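Local coordinates for cytosine deaminase (PDB 4R85), which probably deaminates cytosine and 5-methylcytosine by hydrolysis at an iron(II) centre within an amidohydrolase-fold barrel, at residues A[1-6]-A[41-46]; A[62-67]-A[96-101]; A[195-200]-A[229-234]; A[286-291]-A[330-335]. One frame throughout, in Å; residues are numbered along the deposited sequence.

Interaction 1. Residues A[1-6]-A[41-46]; sequences MKIINA and IDAQGR
Ile3 and Ile41 are paired in a parallel beta bridge, where strand 41-42 adds an edge to strand 2-7 in the small beta domain beside the amidohydrolase barrel. Ile4 pairs with Asp42 in the same register. The backbone bonds alternate: Ile41 N to Lys2 O, Ile4 N to Ile41 O, Ala43 N to Ile4 O. On one face Ile3 and Ile41 lie side by side and point the same way. Both have CG1 anti to the carbonyl carbon, and Ile3 CG1 meets Ile41 CB at 4.2 Å. Met1 runs straight through chi2 and bends at chi3 (45°). Its SD reaches Ile41 CD1 at 3.6 Å. This face packs on Ile374 of strand 372-375. Asp42 lies on the other face, with Ile4. Asn5, where the chain turns a corner, crosses it at a slant. Asn5 ND2 gives a hydrogen bond to Asp42 OD1 (2.8 Å), and the amide and carboxylate planes stand 50° apart. Asn5 OD1 accepts from Gln34 N. The 43-46 turn is type I', and Gly45 N bonds to Asn5 O. Asp42 OD1 also accepts Gln44 N at 2.8 Å, an Asx turn, so two donors grip this oxygen from opposite faces of the carboxylate.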
# COMPACT_ATOMS: atom_id res chain seq x y z
N MET A 1 -34.85 -1.49 11.94
CA MET A 1 -34.15 -2.14 10.84
C MET A 1 -33.44 -3.40 11.31
O MET A 1 -32.83 -3.40 12.37
CB MET A 1 -33.14 -1.18 10.21
CG MET A 1 -32.24 -1.83 9.17
SD MET A 1 -31.24 -0.62 8.30
CE MET A 1 -30.67 0.39 9.66
N LYS A 2 -33.53 -4.46 10.52
CA LYS A 2 -32.92 -5.73 10.89
C LYS A 2 -31.85 -6.14 9.89
O LYS A 2 -32.02 -5.98 8.68
CB LYS A 2 -33.99 -6.82 10.98
CG LYS A 2 -33.46 -8.20 11.36
CD LYS A 2 -34.53 -9.27 11.17
CE LYS A 2 -35.72 -9.06 12.09
NZ LYS A 2 -35.39 -9.35 13.52
N ILE A 3 -30.73 -6.65 10.40
CA ILE A 3 -29.68 -7.20 9.55
C ILE A 3 -29.50 -8.66 9.92
O ILE A 3 -29.29 -8.98 11.08
CB ILE A 3 -28.34 -6.48 9.74
CG1 ILE A 3 -28.49 -4.97 9.50
CG2 ILE A 3 -27.30 -7.07 8.80
CD1 ILE A 3 -27.32 -4.16 9.99
N ILE A 4 -29.59 -9.56 8.93
CA ILE A 4 -29.39 -10.98 9.19
C ILE A 4 -28.14 -11.52 8.50
O ILE A 4 -27.58 -10.87 7.60
CB ILE A 4 -30.60 -11.83 8.74
CG1 ILE A 4 -30.82 -11.73 7.22
CG2 ILE A 4 -31.87 -11.44 9.51
CD1 ILE A 4 -31.90 -12.69 6.70
N ASN A 5 -27.71 -12.71 8.93
CA ASN A 5 -26.60 -13.43 8.31
C ASN A 5 -25.30 -12.65 8.35
O ASN A 5 -24.49 -12.70 7.42
CB ASN A 5 -26.93 -13.81 6.86
CG ASN A 5 -28.09 -14.78 6.75
OD1 ASN A 5 -28.30 -15.62 7.64
ND2 ASN A 5 -28.84 -14.68 5.66
N ALA A 6 -25.10 -11.90 9.43
CA ALA A 6 -23.91 -11.07 9.55
C ALA A 6 -22.86 -11.76 10.39
O ALA A 6 -23.17 -12.39 11.40
CB ALA A 6 -24.27 -9.73 10.17
N ILE A 41 -32.09 -6.54 5.97
CA ILE A 41 -30.87 -6.49 5.17
C ILE A 41 -30.13 -7.81 5.31
O ILE A 41 -29.80 -8.23 6.43
CB ILE A 41 -29.96 -5.32 5.60
CG1 ILE A 41 -30.63 -3.99 5.27
CG2 ILE A 41 -28.62 -5.42 4.91
CD1 ILE A 41 -29.89 -2.78 5.78
N ASP A 42 -29.88 -8.48 4.19
CA ASP A 42 -29.16 -9.75 4.21
C ASP A 42 -27.67 -9.51 4.00
O ASP A 42 -27.23 -9.19 2.89
CB ASP A 42 -29.72 -10.71 3.15
CG ASP A 42 -29.21 -12.14 3.32
OD1 ASP A 42 -28.27 -12.37 4.10
OD2 ASP A 42 -29.74 -13.04 2.64
N ALA A 43 -26.90 -9.67 5.07
CA ALA A 43 -25.46 -9.49 5.00
C ALA A 43 -24.79 -10.60 4.21
O ALA A 43 -23.63 -10.48 3.81
CB ALA A 43 -24.87 -9.40 6.40
N GLN A 44 -25.51 -11.70 4.00
CA GLN A 44 -25.03 -12.82 3.20
C GLN A 44 -23.69 -13.36 3.68
O GLN A 44 -22.84 -13.74 2.86
CB GLN A 44 -24.95 -12.42 1.71
CG GLN A 44 -26.30 -12.13 1.08
CD GLN A 44 -26.21 -11.85 -0.41
OE1 GLN A 44 -25.38 -11.06 -0.85
NE2 GLN A 44 -27.05 -12.51 -1.20
N GLY A 45 -23.50 -13.39 4.99
CA GLY A 45 -22.27 -13.90 5.58
C GLY A 45 -21.14 -12.89 5.63
O GLY A 45 -20.01 -13.22 5.96
N ARG A 46 -21.45 -11.64 5.31
CA ARG A 46 -20.43 -10.60 5.38
C ARG A 46 -20.28 -10.03 6.78
O ARG A 46 -21.20 -10.09 7.59
CB ARG A 46 -20.74 -9.48 4.39
CG ARG A 46 -20.56 -9.90 2.96
CD ARG A 46 -21.05 -8.84 2.03
NE ARG A 46 -21.03 -9.30 0.65
CZ ARG A 46 -22.12 -9.61 -0.05
NH1 ARG A 46 -23.31 -9.49 0.50
NH2 ARG A 46 -22.01 -10.02 -1.31

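Interaction 2. Residues A[62-67]-A[96-101]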
# COMPACT_ATOMS: atom_id res chain seq x y z
N THR A 62 -6.17 19.96 3.36
CA THR A 62 -6.52 18.95 2.36
C THR A 62 -6.80 19.56 0.97
O THR A 62 -7.36 20.66 0.86
CB THR A 62 -7.72 18.09 2.83
OG1 THR A 62 -7.88 16.97 1.96
CG2 THR A 62 -9.00 18.92 2.84
N LEU A 63 -6.39 18.86 -0.08
CA LEU A 63 -6.66 19.25 -1.46
C LEU A 63 -5.96 20.55 -1.87
O LEU A 63 -6.46 21.27 -2.73
CB LEU A 63 -8.17 19.36 -1.73
CG LEU A 63 -9.04 18.21 -1.21
CD1 LEU A 63 -10.50 18.40 -1.58
CD2 LEU A 63 -8.52 16.88 -1.75
N THR A 64 -4.83 20.86 -1.24
CA THR A 64 -4.08 22.08 -1.58
C THR A 64 -2.71 21.76 -2.17
O THR A 64 -1.89 22.67 -2.35
CB THR A 64 -3.88 23.02 -0.36
OG1 THR A 64 -3.03 22.39 0.61
CG2 THR A 64 -5.20 23.40 0.28
N ALA A 65 -2.47 20.49 -2.48
CA ALA A 65 -1.20 20.08 -3.10
C ALA A 65 -0.87 20.91 -4.35
O ALA A 65 -1.69 21.03 -5.27
CB ALA A 65 -1.25 18.60 -3.45
N GLY A 66 0.33 21.48 -4.36
CA GLY A 66 0.84 22.26 -5.49
C GLY A 66 0.47 23.74 -5.50
O GLY A 66 0.80 24.46 -6.46
N GLU A 67 -0.22 24.19 -4.46
CA GLU A 67 -0.65 25.58 -4.35
C GLU A 67 0.16 26.31 -3.29
O GLU A 67 0.05 25.99 -2.11
CB GLU A 67 -2.13 25.65 -3.94
CG GLU A 67 -3.09 24.93 -4.88
CD GLU A 67 -4.52 24.89 -4.34
OE1 GLU A 67 -4.75 25.34 -3.20
OE2 GLU A 67 -5.41 24.41 -5.07
N ARG A 96 -13.90 25.43 3.90
CA ARG A 96 -15.14 24.67 4.00
C ARG A 96 -15.35 23.73 2.82
O ARG A 96 -15.67 22.56 3.00
CB ARG A 96 -16.33 25.63 4.10
CG ARG A 96 -17.67 24.94 4.07
CD ARG A 96 -18.80 25.97 4.14
NE ARG A 96 -20.10 25.33 4.00
CZ ARG A 96 -20.70 25.14 2.83
NH1 ARG A 96 -20.12 25.55 1.72
NH2 ARG A 96 -21.88 24.54 2.78
N GLN A 97 -15.15 24.25 1.61
CA GLN A 97 -15.38 23.47 0.40
C GLN A 97 -14.43 22.28 0.28
O GLN A 97 -14.87 21.16 -0.04
CB GLN A 97 -15.29 24.36 -0.84
CG GLN A 97 -16.44 25.36 -0.93
CD GLN A 97 -16.20 26.44 -1.96
OE1 GLN A 97 -15.08 26.62 -2.44
NE2 GLN A 97 -17.25 27.18 -2.31
N ARG A 98 -13.15 22.51 0.54
CA ARG A 98 -12.16 21.43 0.51
C ARG A 98 -12.39 20.40 1.61
O ARG A 98 -12.28 19.19 1.39
CB ARG A 98 -10.74 21.99 0.61
CG ARG A 98 -10.32 22.81 -0.61
CD ARG A 98 -8.87 23.32 -0.50
NE ARG A 98 -8.74 24.41 0.47
CZ ARG A 98 -8.33 24.27 1.73
NH1 ARG A 98 -8.01 23.07 2.21
NH2 ARG A 98 -8.26 25.32 2.53
N ALA A 99 -12.70 20.88 2.81
CA ALA A 99 -12.94 19.99 3.94
C ALA A 99 -14.15 19.09 3.67
O ALA A 99 -14.12 17.89 3.93
CB ALA A 99 -13.13 20.79 5.22
N LEU A 100 -15.21 19.69 3.14
CA LEU A 100 -16.43 18.94 2.86
C LEU A 100 -16.22 17.88 1.80
O LEU A 100 -16.74 16.77 1.91
CB LEU A 100 -17.57 19.88 2.47
CG LEU A 100 -18.15 20.65 3.65
CD1 LEU A 100 -19.23 21.60 3.17
CD2 LEU A 100 -18.70 19.69 4.71
N LYS A 101 -15.44 18.20 0.76
CA LYS A 101 -15.12 17.22 -0.27
C LYS A 101 -14.36 16.02 0.29
O LYS A 101 -14.63 14.87 -0.05
CB LYS A 101 -14.32 17.88 -1.39
CG LYS A 101 -13.85 16.91 -2.45
CD LYS A 101 -13.42 17.65 -3.71
CE LYS A 101 -12.69 16.73 -4.68
NZ LYS A 101 -12.38 17.46 -5.95
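Arg98 and Leu63 carry the contact between helix 92-108 and the loop that follows strand 47-57. Along the helix, Arg98 comes first and does most of the work. Its CG lies anti to the carbonyl carbon (chi1 -67°), and the chain bends at chi3 (-73°). The bend brings the guanidinium alongside the loop backbone. Arg98 NH1 donates to Thr62 O at 2.8 Å. The bond lies in the carbonyl plane, on a lone pair, and close to the guanidinium plane. Arg98 CD passes Thr62 O at 3.3 Å. Thr64 crosses the arginine at about a right angle and sets its methyl over one guanidinium face. Thr64 CG2 is 3.4 Å from Arg98 NH1. Asp94 binds NE in a salt bridge, and Asp60 O takes a further bond from NH1, so the group is held from several directions. Two methyl groups pack against the backbone oxygen of Arg98. Thr62 CG2 and Leu63 CD1 each lie 3.6 Å from Arg98 O. Ala99 follows, and its N is 4.2 Å from Thr62 CG2. Three residues after Arg98, Lys101 stretches its extended chain past the leucine. The two side chains meet obliquely, with Leu63 CD1 3.7 Å from Lys101 CD. Thr62 OG1 is hydrogen-bonded to Thr102 OG1 and to Ile310 O. The arrangement belongs to the amidohydrolase barrel: the loop that follows the iron ligands His56 and His58, at the end of the first barrel strand, is fixed against an outer helix.

Interaction 3. Residues A[195-200]-A[229-234]; sequences LMDLAQ and RVRGMG
Met196 and Met233 form the tight, buried side of this contact between helix 185-202 and the end of helix 220-231. The two side chains slide past each other in opposite directions. Met196 CE lies 3.8 Å from Met233 SD. Met233 CG sits between the backbone N and the carbonyl carbon (chi1 47°), and the chain then turns at chi3. This brings the sulfur against Gln200, which crosses it at a slant. Gln200 CG approaches Met233 SD at 3.4 Å. Met233 CE touches Ala199 CB more loosely. Met196 and Ala199 also pack on Val206 of strand 205-209, which continues the apolar layer inward.

The solvent side is polar. Arg231 reaches across with its chain extended from CG to NE. Its guanidinium lies over Met196 CB, 3.6 Å from Arg231 CZ. The end of the group grips one oxygen with two nitrogens: Arg231 NH1 and NH2 lie 2.8 and 2.9 Å from Asp197 OD1. The oxygen lies in the guanidinium plane, but the carboxylate is turned 44° against it. Arg231 NH1 also donates to Gln200 OE1 at 2.8 Å. Glu227 binds Arg231 NE in a salt bridge. Gly232 closes the helix in a Schellman motif, and the chain then leads to Met233. With its face resting on Met196 CB, the guanidinium meets carboxylates at NE and at the NH1-NH2 end; Asp197 and Glu227 probably balance its charge and limit its rotation.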
# COMPACT_ATOMS: atom_id res chain seq x y z
N LEU A 195 1.06 23.21 27.04
CA LEU A 195 -0.10 22.63 26.38
C LEU A 195 -0.85 21.70 27.34
O LEU A 195 -2.07 21.63 27.31
CB LEU A 195 0.27 21.92 25.07
CG LEU A 195 0.98 20.56 25.05
CD1 LEU A 195 0.00 19.37 25.13
CD2 LEU A 195 1.83 20.46 23.78
N MET A 196 -0.11 21.01 28.20
CA MET A 196 -0.74 20.17 29.21
C MET A 196 -1.49 21.02 30.25
O MET A 196 -2.60 20.67 30.65
CB MET A 196 0.28 19.23 29.87
CG MET A 196 0.84 18.18 28.93
SD MET A 196 -0.38 16.99 28.30
CE MET A 196 -0.51 15.86 29.71
N ASP A 197 -0.90 22.14 30.66
CA ASP A 197 -1.60 23.07 31.55
C ASP A 197 -2.87 23.60 30.91
O ASP A 197 -3.92 23.68 31.56
CB ASP A 197 -0.70 24.27 31.92
CG ASP A 197 0.41 23.90 32.89
OD1 ASP A 197 0.33 22.82 33.52
OD2 ASP A 197 1.35 24.71 33.05
N LEU A 198 -2.77 23.99 29.64
CA LEU A 198 -3.91 24.45 28.86
C LEU A 198 -5.04 23.40 28.84
O LEU A 198 -6.18 23.70 29.16
CB LEU A 198 -3.48 24.78 27.42
CG LEU A 198 -4.51 25.44 26.50
CD1 LEU A 198 -4.96 26.79 27.05
CD2 LEU A 198 -3.93 25.58 25.07
N ALA A 199 -4.71 22.17 28.45
CA ALA A 199 -5.70 21.09 28.42
C ALA A 199 -6.35 20.86 29.77
O ALA A 199 -7.56 20.64 29.85
CB ALA A 199 -5.08 19.82 27.92
N GLN A 200 -5.56 20.92 30.84
CA GLN A 200 -6.12 20.71 32.18
C GLN A 200 -7.02 21.85 32.61
O GLN A 200 -8.06 21.64 33.23
CB GLN A 200 -5.02 20.53 33.23
CG GLN A 200 -4.55 19.11 33.36
CD GLN A 200 -3.86 18.85 34.68
OE1 GLN A 200 -2.82 19.44 34.98
NE2 GLN A 200 -4.43 17.96 35.48
N ARG A 229 1.11 11.08 33.00
CA ARG A 229 1.10 10.14 34.13
C ARG A 229 0.89 10.88 35.46
O ARG A 229 0.02 10.52 36.25
CB ARG A 229 2.41 9.33 34.20
CG ARG A 229 2.40 8.22 35.27
CD ARG A 229 3.81 7.71 35.60
NE ARG A 229 4.63 8.75 36.21
CZ ARG A 229 4.64 9.04 37.51
NH1 ARG A 229 3.89 8.34 38.35
NH2 ARG A 229 5.42 10.02 37.97
N VAL A 230 1.68 11.92 35.67
CA VAL A 230 1.61 12.72 36.89
C VAL A 230 0.25 13.39 37.07
O VAL A 230 -0.28 13.48 38.19
CB VAL A 230 2.74 13.79 36.89
CG1 VAL A 230 2.45 14.90 37.89
CG2 VAL A 230 4.07 13.13 37.18
N ARG A 231 -0.33 13.84 35.97
CA ARG A 231 -1.60 14.57 36.01
C ARG A 231 -2.79 13.62 36.00
O ARG A 231 -3.93 14.04 36.20
CB ARG A 231 -1.67 15.56 34.84
CG ARG A 231 -0.69 16.72 34.94
CD ARG A 231 -0.49 17.35 33.57
NE ARG A 231 0.68 18.24 33.50
CZ ARG A 231 0.62 19.57 33.48
NH1 ARG A 231 -0.54 20.19 33.53
NH2 ARG A 231 1.75 20.28 33.39
N GLY A 232 -2.53 12.34 35.78
CA GLY A 232 -3.58 11.34 35.74
C GLY A 232 -4.48 11.46 34.53
O GLY A 232 -5.66 11.11 34.58
N MET A 233 -3.94 11.93 33.41
CA MET A 233 -4.78 12.14 32.23
C MET A 233 -4.40 11.28 31.02
O MET A 233 -4.71 11.64 29.89
CB MET A 233 -4.85 13.64 31.87
CG MET A 233 -3.53 14.38 31.84
SD MET A 233 -3.70 16.20 31.79
CE MET A 233 -4.60 16.43 30.26
N GLY A 234 -3.77 10.14 31.27
CA GLY A 234 -3.28 9.32 30.17
C GLY A 234 -4.29 8.95 29.10
O GLY A 234 -4.01 9.05 27.91

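Interaction 4. Residues A[286-291]-A[330-335]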
# COMPACT_ATOMS: atom_id res chain seq x y z
N LYS A 286 18.37 3.00 3.85
CA LYS A 286 17.41 4.05 4.13
C LYS A 286 16.41 3.55 5.16
O LYS A 286 15.73 2.55 4.92
CB LYS A 286 16.68 4.43 2.84
CG LYS A 286 15.95 5.74 2.92
CD LYS A 286 15.51 6.20 1.53
CE LYS A 286 16.66 6.20 0.53
NZ LYS A 286 17.62 7.33 0.74
N ARG A 287 16.32 4.25 6.29
CA ARG A 287 15.42 3.81 7.36
C ARG A 287 13.94 3.96 6.99
O ARG A 287 13.57 4.84 6.20
CB ARG A 287 15.73 4.54 8.68
CG ARG A 287 15.12 5.96 8.82
CD ARG A 287 15.75 6.70 10.02
NE ARG A 287 17.19 6.90 9.78
CZ ARG A 287 18.09 7.09 10.74
NH1 ARG A 287 17.73 7.12 12.02
NH2 ARG A 287 19.37 7.26 10.41
N ARG A 288 13.10 3.11 7.57
CA ARG A 288 11.67 3.21 7.34
C ARG A 288 11.10 4.46 7.98
O ARG A 288 10.22 5.11 7.41
CB ARG A 288 10.96 1.97 7.90
CG ARG A 288 11.31 0.71 7.12
CD ARG A 288 11.00 -0.63 7.86
NE ARG A 288 11.52 -1.70 7.02
CZ ARG A 288 10.84 -2.76 6.60
NH1 ARG A 288 9.59 -2.96 6.99
NH2 ARG A 288 11.44 -3.62 5.79
N GLY A 289 11.56 4.75 9.21
CA GLY A 289 11.17 5.95 9.93
C GLY A 289 9.79 5.93 10.56
O GLY A 289 9.22 6.98 10.85
N VAL A 290 9.24 4.74 10.79
CA VAL A 290 7.93 4.61 11.40
C VAL A 290 8.12 4.17 12.85
O VAL A 290 9.08 3.48 13.17
CB VAL A 290 7.08 3.59 10.60
CG1 VAL A 290 5.77 3.29 11.29
CG2 VAL A 290 6.83 4.13 9.19
N THR A 291 7.22 4.60 13.73
CA THR A 291 7.29 4.24 15.15
C THR A 291 7.17 2.71 15.36
O THR A 291 6.90 1.94 14.42
CB THR A 291 6.22 5.02 15.96
OG1 THR A 291 6.50 4.91 17.36
CG2 THR A 291 4.81 4.50 15.66
N LEU A 330 0.69 -2.58 8.13
CA LEU A 330 1.03 -3.97 8.41
C LEU A 330 2.33 -4.42 7.74
O LEU A 330 3.10 -5.21 8.31
CB LEU A 330 -0.13 -4.90 8.02
CG LEU A 330 -1.46 -4.68 8.73
CD1 LEU A 330 -2.49 -5.68 8.21
CD2 LEU A 330 -1.32 -4.82 10.24
N HIS A 331 2.57 -3.93 6.52
CA HIS A 331 3.80 -4.26 5.79
C HIS A 331 5.02 -3.59 6.42
O HIS A 331 6.01 -4.24 6.74
CB HIS A 331 3.71 -3.82 4.32
CG HIS A 331 2.86 -4.70 3.46
ND1 HIS A 331 1.48 -4.71 3.54
CD2 HIS A 331 3.18 -5.58 2.48
CE1 HIS A 331 0.99 -5.57 2.66
NE2 HIS A 331 2.01 -6.11 2.01
N ILE A 332 4.94 -2.27 6.59
CA ILE A 332 6.10 -1.49 7.06
C ILE A 332 6.49 -1.83 8.50
O ILE A 332 7.67 -1.80 8.86
CB ILE A 332 5.84 0.03 6.92
CG1 ILE A 332 5.46 0.37 5.47
CG2 ILE A 332 7.10 0.82 7.28
CD1 ILE A 332 5.03 1.83 5.24
N CYS A 333 5.50 -2.18 9.31
CA CYS A 333 5.71 -2.45 10.73
C CYS A 333 5.95 -3.93 11.02
O CYS A 333 6.06 -4.33 12.19
CB CYS A 333 4.51 -1.96 11.55
SG CYS A 333 4.25 -0.16 11.37
N HIS A 334 6.06 -4.74 9.97
CA HIS A 334 6.30 -6.18 10.11
C HIS A 334 5.23 -6.85 10.96
O HIS A 334 5.53 -7.56 11.92
CB HIS A 334 7.69 -6.46 10.69
CG HIS A 334 8.79 -6.33 9.69
ND1 HIS A 334 10.11 -6.18 10.05
CD2 HIS A 334 8.77 -6.37 8.34
CE1 HIS A 334 10.86 -6.12 8.96
NE2 HIS A 334 10.06 -6.22 7.91
N MET A 335 3.98 -6.61 10.59
CA MET A 335 2.84 -7.18 11.28
C MET A 335 2.00 -8.00 10.31
O MET A 335 0.78 -7.85 10.26
CB MET A 335 2.00 -6.06 11.89
CG MET A 335 2.75 -5.30 12.96
SD MET A 335 1.92 -3.76 13.40
CE MET A 335 0.70 -4.40 14.51
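Arg288 and His334 cross at about a right angle, with the guanidinium and ring planes 55° apart. Arg288 NH1 stands over one face of the imidazole, 3.4 Å from His334 NE2. The arginine chain is extended from CG to NE, which carries its end past Ile332 to the terminus of helix 322-332. There Arg288 NH1 donates to Ile332 O at 2.9 Å. The oxygen lies in the guanidinium plane, but the donor stands 38° above the carbonyl plane, off the lone pairs. The strongest partner of Arg288 is in the second subunit: NE bonds to Arg287 O of that chain, and NH2 to its Ile275 O. The apolar half is made by Val290 and Ile332, which also cross at about a right angle. Val290 splits its methyls. CG2 meets Ile332 CG2 at 3.8 Å, and CG1 meets Cys333 SG at 3.8 Å. Ile332 CG2, anti to the backbone N, also lies against Arg288 CB at 4.1 Å. The helix ends in a Schellman motif with His334, at positive phi, as its C-prime residue. The arrangement is a capped helix end bound by a loop of the barrel domain, placed at the dimer interface.

In the fold
Interaction 1 stands apart, in the small beta domain, with its centre about 37 Å from those of interactions 2 and 4 and about 44 Å from that of interaction 3. It is partly buried and is the one built on strand pairing. The other three lie in the barrel domain, share no helix, and each use an arginine. In interactions 2 and 4, both buried, that arginine binds a backbone carbonyl and joins a loop to a helix. In interaction 3, also partly buried, it binds a carboxylate between two helices. The Thr62 side chain of interaction 2 is about 10 Å from 5-methylcytosine, that of Val290 in interaction 4 about 12 Å. Interaction 4 alone touches the second subunit.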